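Local coordinates for ultraspiracle (Drosophila melanogaster, PDB 1HG4), which is a nuclear hormone receptor and transcription factor whose ligand-binding domain carries a bound phospholipid and is locked in an inactive conformation, at residues R28-L33 and E260-Q265; R68-F73 and I185-D190. All blocks are in the same frame, centred on the assembly; numbering follows the deposited sequence.

How the contacts relate
From the N terminus, the chain runs through helix 11-24 into the loop that holds 28-33, the first half of contact 1, whose partner 260-265 comes more than 220 residues later on the last helix. Contact 2 opens and closes within that span: 68-73 takes in the last residue of helix 46-68 and the turn after it, and 185-190 comes much later. The smaller loop lies within the larger, without crossing. Contact 1 ties the C-terminal helix to the early loop; contact 2 joins the turn after helix 46-68 to the C-terminal end of helix 175-186. Their centres are about 18 Å apart, yet Arg-68 NH2 makes a weak hydrogen bond to Gln-265 O.

Contact 1 of 2, residues R28-L33 and E260-Q265; sequences RALTFL and ELFLEQ
Leu-30 packs on Leu-261, Phe-262 and Gln-265 where the loop after helix 11-24 passes over the short C-terminal helix 258-266 of this nuclear receptor ligand-binding domain. That helix also rests on helices 46-68 and 78-100, a placement consistent with the inactive form. With CG anti to the backbone N (chi1 180°), Leu-30 extends onto the helix. Its CB lies 4.2 Å from Gln-265 OE1, and its CG is 4.2 Å from Leu-261 CB. Beyond CG the branches part: CD1 presses on the Leu-261 side chain, too closely in the model for its exact place to be trusted, while CD2 comes 4.1 Å from Phe-262 CD1. A branched, wholly apolar residue suits this place, since it can fill two directions at once. Leu-261 serves similarly from the helix side. Its CD2 approaches Phe-32 CD1 at 4.0 Å, the two side chains crossing at about a right angle, and the Phe-32 side chain is itself about 8 Å from the bound phospholipid. Gln-265 borders the apolar patch with an extended chain whose NE2 is hydrogen-bonded to Glu-65 OE2 and Phe-61 O, while its OE1 lies 3.5 Å from Leu-30 CD2.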
# COMPACT_ATOMS: atom_id res chain seq x y z
N ARG A 28 34.04 2.05 -16.40
CA ARG A 28 33.12 0.95 -16.70
C ARG A 28 31.86 1.51 -17.36
O ARG A 28 31.41 2.61 -17.03
CB ARG A 28 32.78 0.19 -15.42
CG ARG A 28 33.92 -0.67 -14.88
CD ARG A 28 33.92 -0.71 -13.35
NE ARG A 28 34.90 -1.64 -12.80
CZ ARG A 28 34.80 -2.96 -12.86
NH1 ARG A 28 33.75 -3.52 -13.46
NH2 ARG A 28 35.74 -3.74 -12.32
N ALA A 29 31.28 0.76 -18.28
CA ALA A 29 30.10 1.22 -18.99
C ALA A 29 29.18 0.11 -19.41
O ALA A 29 29.61 -1.02 -19.66
CB ALA A 29 30.53 2.02 -20.22
N LEU A 30 27.90 0.44 -19.49
CA LEU A 30 26.85 -0.48 -19.93
C LEU A 30 26.69 -0.07 -21.40
O LEU A 30 26.14 1.00 -21.70
CB LEU A 30 25.56 -0.23 -19.14
CG LEU A 30 24.27 -1.02 -19.36
CD1 LEU A 30 24.32 -1.78 -20.67
CD2 LEU A 30 24.06 -1.97 -18.21
N THR A 31 27.18 -0.89 -22.32
CA THR A 31 27.11 -0.56 -23.73
C THR A 31 25.74 -0.83 -24.38
O THR A 31 25.52 -1.87 -24.99
CB THR A 31 28.20 -1.31 -24.52
OG1 THR A 31 27.96 -2.72 -24.43
CG2 THR A 31 29.58 -1.02 -23.95
N PHE A 32 24.82 0.13 -24.23
CA PHE A 32 23.51 0.00 -24.83
C PHE A 32 23.46 0.81 -26.14
O PHE A 32 22.87 0.38 -27.14
CB PHE A 32 22.43 0.52 -23.87
CG PHE A 32 21.03 0.37 -24.39
CD1 PHE A 32 20.59 -0.84 -24.89
CD2 PHE A 32 20.16 1.44 -24.39
CE1 PHE A 32 19.30 -0.98 -25.39
CE2 PHE A 32 18.86 1.32 -24.89
CZ PHE A 32 18.43 0.10 -25.39
N LEU A 33 24.07 1.99 -26.12
CA LEU A 33 24.10 2.83 -27.31
C LEU A 33 25.39 2.57 -28.07
O LEU A 33 26.42 2.24 -27.48
CB LEU A 33 24.03 4.31 -26.92
CG LEU A 33 22.68 4.90 -26.50
CD1 LEU A 33 22.10 4.12 -25.38
CD2 LEU A 33 22.87 6.34 -26.09
N GLU A 260 18.23 -7.26 -20.36
CA GLU A 260 19.31 -8.22 -20.17
C GLU A 260 20.57 -7.56 -19.63
O GLU A 260 21.20 -8.08 -18.72
CB GLU A 260 19.63 -8.93 -21.48
CG GLU A 260 18.68 -10.05 -21.84
CD GLU A 260 19.02 -10.68 -23.18
OE1 GLU A 260 20.22 -10.96 -23.42
OE2 GLU A 260 18.08 -10.90 -23.99
N LEU A 261 20.93 -6.42 -20.20
CA LEU A 261 22.13 -5.72 -19.78
C LEU A 261 22.04 -5.31 -18.31
O LEU A 261 23.02 -5.42 -17.57
CB LEU A 261 22.37 -4.50 -20.68
CG LEU A 261 22.71 -4.75 -22.16
CD1 LEU A 261 21.65 -5.60 -22.82
CD2 LEU A 261 22.81 -3.43 -22.89
N PHE A 262 20.86 -4.85 -17.88
CA PHE A 262 20.65 -4.45 -16.50
C PHE A 262 20.74 -5.68 -15.59
O PHE A 262 21.40 -5.66 -14.54
CB PHE A 262 19.26 -3.82 -16.32
CG PHE A 262 19.17 -2.39 -16.77
CD1 PHE A 262 20.27 -1.54 -16.69
CD2 PHE A 262 17.96 -1.87 -17.23
CE1 PHE A 262 20.18 -0.20 -17.06
CE2 PHE A 262 17.84 -0.52 -17.61
CZ PHE A 262 18.95 0.32 -17.52
N LEU A 263 20.06 -6.74 -15.99
CA LEU A 263 20.04 -7.98 -15.23
C LEU A 263 21.45 -8.51 -15.01
O LEU A 263 21.79 -8.97 -13.92
CB LEU A 263 19.22 -9.03 -15.97
CG LEU A 263 18.33 -9.97 -15.16
CD1 LEU A 263 17.78 -11.04 -16.08
CD2 LEU A 263 19.11 -10.59 -14.01
N GLU A 264 22.27 -8.44 -16.05
CA GLU A 264 23.63 -8.94 -15.98
C GLU A 264 24.52 -8.13 -15.06
O GLU A 264 25.33 -8.71 -14.33
CB GLU A 264 24.22 -9.03 -17.39
CG GLU A 264 23.32 -9.84 -18.35
CD GLU A 264 23.95 -10.09 -19.71
OE1 GLU A 264 24.60 -9.16 -20.26
OE2 GLU A 264 23.79 -11.22 -20.24
N GLN A 265 24.37 -6.81 -15.06
CA GLN A 265 25.21 -6.01 -14.16
C GLN A 265 24.74 -6.22 -12.73
O GLN A 265 25.56 -6.32 -11.81
CB GLN A 265 25.15 -4.52 -14.51
CG GLN A 265 26.24 -3.71 -13.80
CD GLN A 265 26.24 -2.24 -14.17
OE1 GLN A 265 25.99 -1.88 -15.32
NE2 GLN A 265 26.56 -1.38 -13.21

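Contact 2 of 2, residues R68-F73 and I185-D190; sequences RMMPHF and ILYNPD
Tyr-187 OH donates a hydrogen bond to Pro-71 O, joining the turn after helix 46-68 to the end of helix 175-186. Residues 70-73 form a type II beta turn, closed by Phe-73 N to Met-70 O at 3.2 Å. Proline suits its second position, where the ring restricts phi, and His-72 takes the positive phi of the third. Pro-71 O is not used in closing the turn, and Tyr-187 OH meets it at 2.7 Å, in the carbonyl plane on a lone pair, with a C=O...OH angle of 134°. Tyr-187, the first residue to leave the helix, centres an inverse gamma turn. Its CG lies anti to the carbonyl carbon, beside the backbone N; the CB bond points neither at the turn nor away, so the ring carries OH the rest of the way, crossing the Pro-71 side chain at about a right angle. Met-70 bends at chi2 (-71°) and chi3 (-87°), bringing CE within 4.1 Å of Tyr-187 CE2, while its CG packs 4.0 Å from Leu-186 CD2. The other leucine methyl, CD1, meets Phe-73 CE1 at 4.2 Å. A phenylalanine in place of Tyr-187 would probably leave the Pro-71 carbonyl without this donor and the turn less firmly tied. The chemistry implies a division of labour: apolar side chains fill the buried interface, and one directional bond probably helps to set how the turn sits against it.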
# COMPACT_ATOMS: atom_id res chain seq x y z
N ARG A 68 21.64 0.23 -6.95
CA ARG A 68 22.08 -0.86 -6.10
C ARG A 68 22.30 -0.41 -4.65
O ARG A 68 22.10 -1.19 -3.71
CB ARG A 68 23.36 -1.47 -6.66
CG ARG A 68 24.06 -2.39 -5.69
CD ARG A 68 24.39 -3.70 -6.32
NE ARG A 68 25.38 -3.61 -7.39
CZ ARG A 68 25.61 -4.61 -8.24
NH1 ARG A 68 24.92 -5.73 -8.12
NH2 ARG A 68 26.51 -4.48 -9.20
N MET A 69 22.73 0.83 -4.47
CA MET A 69 22.99 1.39 -3.15
C MET A 69 21.81 2.16 -2.58
O MET A 69 21.90 2.71 -1.49
CB MET A 69 24.22 2.31 -3.17
CG MET A 69 25.54 1.58 -3.36
SD MET A 69 26.95 2.69 -3.32
CE MET A 69 26.92 3.27 -5.07
N MET A 70 20.71 2.23 -3.33
CA MET A 70 19.54 2.95 -2.85
C MET A 70 18.79 2.09 -1.84
O MET A 70 18.69 0.87 -2.01
CB MET A 70 18.62 3.34 -4.01
CG MET A 70 19.09 4.58 -4.78
SD MET A 70 18.93 6.18 -3.86
CE MET A 70 17.25 6.64 -4.26
N PRO A 71 18.28 2.71 -0.76
CA PRO A 71 17.54 2.01 0.30
C PRO A 71 16.47 1.06 -0.24
O PRO A 71 15.60 1.49 -1.02
CB PRO A 71 16.94 3.15 1.13
CG PRO A 71 17.96 4.24 0.98
CD PRO A 71 18.32 4.16 -0.50
N HIS A 72 16.55 -0.20 0.17
CA HIS A 72 15.59 -1.26 -0.20
C HIS A 72 15.62 -1.80 -1.63
O HIS A 72 15.12 -2.91 -1.87
CB HIS A 72 14.16 -0.82 0.12
CG HIS A 72 13.91 -0.64 1.59
ND1 HIS A 72 13.39 -1.65 2.38
CD2 HIS A 72 14.17 0.40 2.42
CE1 HIS A 72 13.35 -1.23 3.64
NE2 HIS A 72 13.82 0.00 3.68
N PHE A 73 16.19 -1.04 -2.56
CA PHE A 73 16.25 -1.45 -3.97
C PHE A 73 16.70 -2.89 -4.19
O PHE A 73 16.01 -3.67 -4.84
CB PHE A 73 17.17 -0.53 -4.76
CG PHE A 73 17.10 -0.75 -6.25
CD1 PHE A 73 16.00 -0.30 -6.98
CD2 PHE A 73 18.12 -1.41 -6.92
CE1 PHE A 73 15.92 -0.51 -8.35
CE2 PHE A 73 18.04 -1.62 -8.30
CZ PHE A 73 16.95 -1.17 -9.01
N ILE A 185 11.33 9.28 -8.93
CA ILE A 185 11.28 8.69 -10.26
C ILE A 185 11.63 7.21 -10.21
O ILE A 185 10.89 6.38 -10.73
CB ILE A 185 12.26 9.40 -11.23
CG1 ILE A 185 11.79 10.84 -11.46
CG2 ILE A 185 12.34 8.66 -12.54
CD1 ILE A 185 12.78 11.68 -12.22
N LEU A 186 12.76 6.89 -9.59
CA LEU A 186 13.20 5.50 -9.47
C LEU A 186 12.13 4.61 -8.84
O LEU A 186 11.75 3.59 -9.41
CB LEU A 186 14.47 5.40 -8.62
CG LEU A 186 15.05 3.99 -8.45
CD1 LEU A 186 15.48 3.44 -9.80
CD2 LEU A 186 16.23 4.03 -7.49
N TYR A 187 11.64 5.01 -7.67
CA TYR A 187 10.62 4.24 -6.93
C TYR A 187 9.23 4.38 -7.55
O TYR A 187 8.32 4.99 -6.96
CB TYR A 187 10.56 4.71 -5.47
CG TYR A 187 11.84 4.49 -4.68
CD1 TYR A 187 12.47 3.25 -4.67
CD2 TYR A 187 12.40 5.51 -3.92
CE1 TYR A 187 13.62 3.03 -3.92
CE2 TYR A 187 13.56 5.30 -3.16
CZ TYR A 187 14.15 4.05 -3.17
OH TYR A 187 15.29 3.80 -2.42
N ASN A 188 9.05 3.80 -8.73
CA ASN A 188 7.78 3.90 -9.45
C ASN A 188 7.03 2.56 -9.37
O ASN A 188 7.41 1.58 -9.99
CB ASN A 188 8.07 4.29 -10.91
CG ASN A 188 6.82 4.43 -11.75
OD1 ASN A 188 6.90 4.72 -12.95
ND2 ASN A 188 5.66 4.22 -11.15
N PRO A 189 5.93 2.54 -8.60
CA PRO A 189 5.11 1.34 -8.41
C PRO A 189 4.05 1.04 -9.46
O PRO A 189 3.44 -0.02 -9.44
CB PRO A 189 4.47 1.59 -7.05
CG PRO A 189 4.16 3.07 -7.14
CD PRO A 189 5.44 3.65 -7.75
N ASP A 190 3.83 1.97 -10.39
CA ASP A 190 2.79 1.78 -11.40
C ASP A 190 3.21 1.14 -12.70
O ASP A 190 2.49 1.20 -13.69
CB ASP A 190 2.11 3.12 -11.71
CG ASP A 190 1.61 3.83 -10.46
OD1 ASP A 190 0.97 3.22 -9.60
OD2 ASP A 190 1.91 5.13 -10.37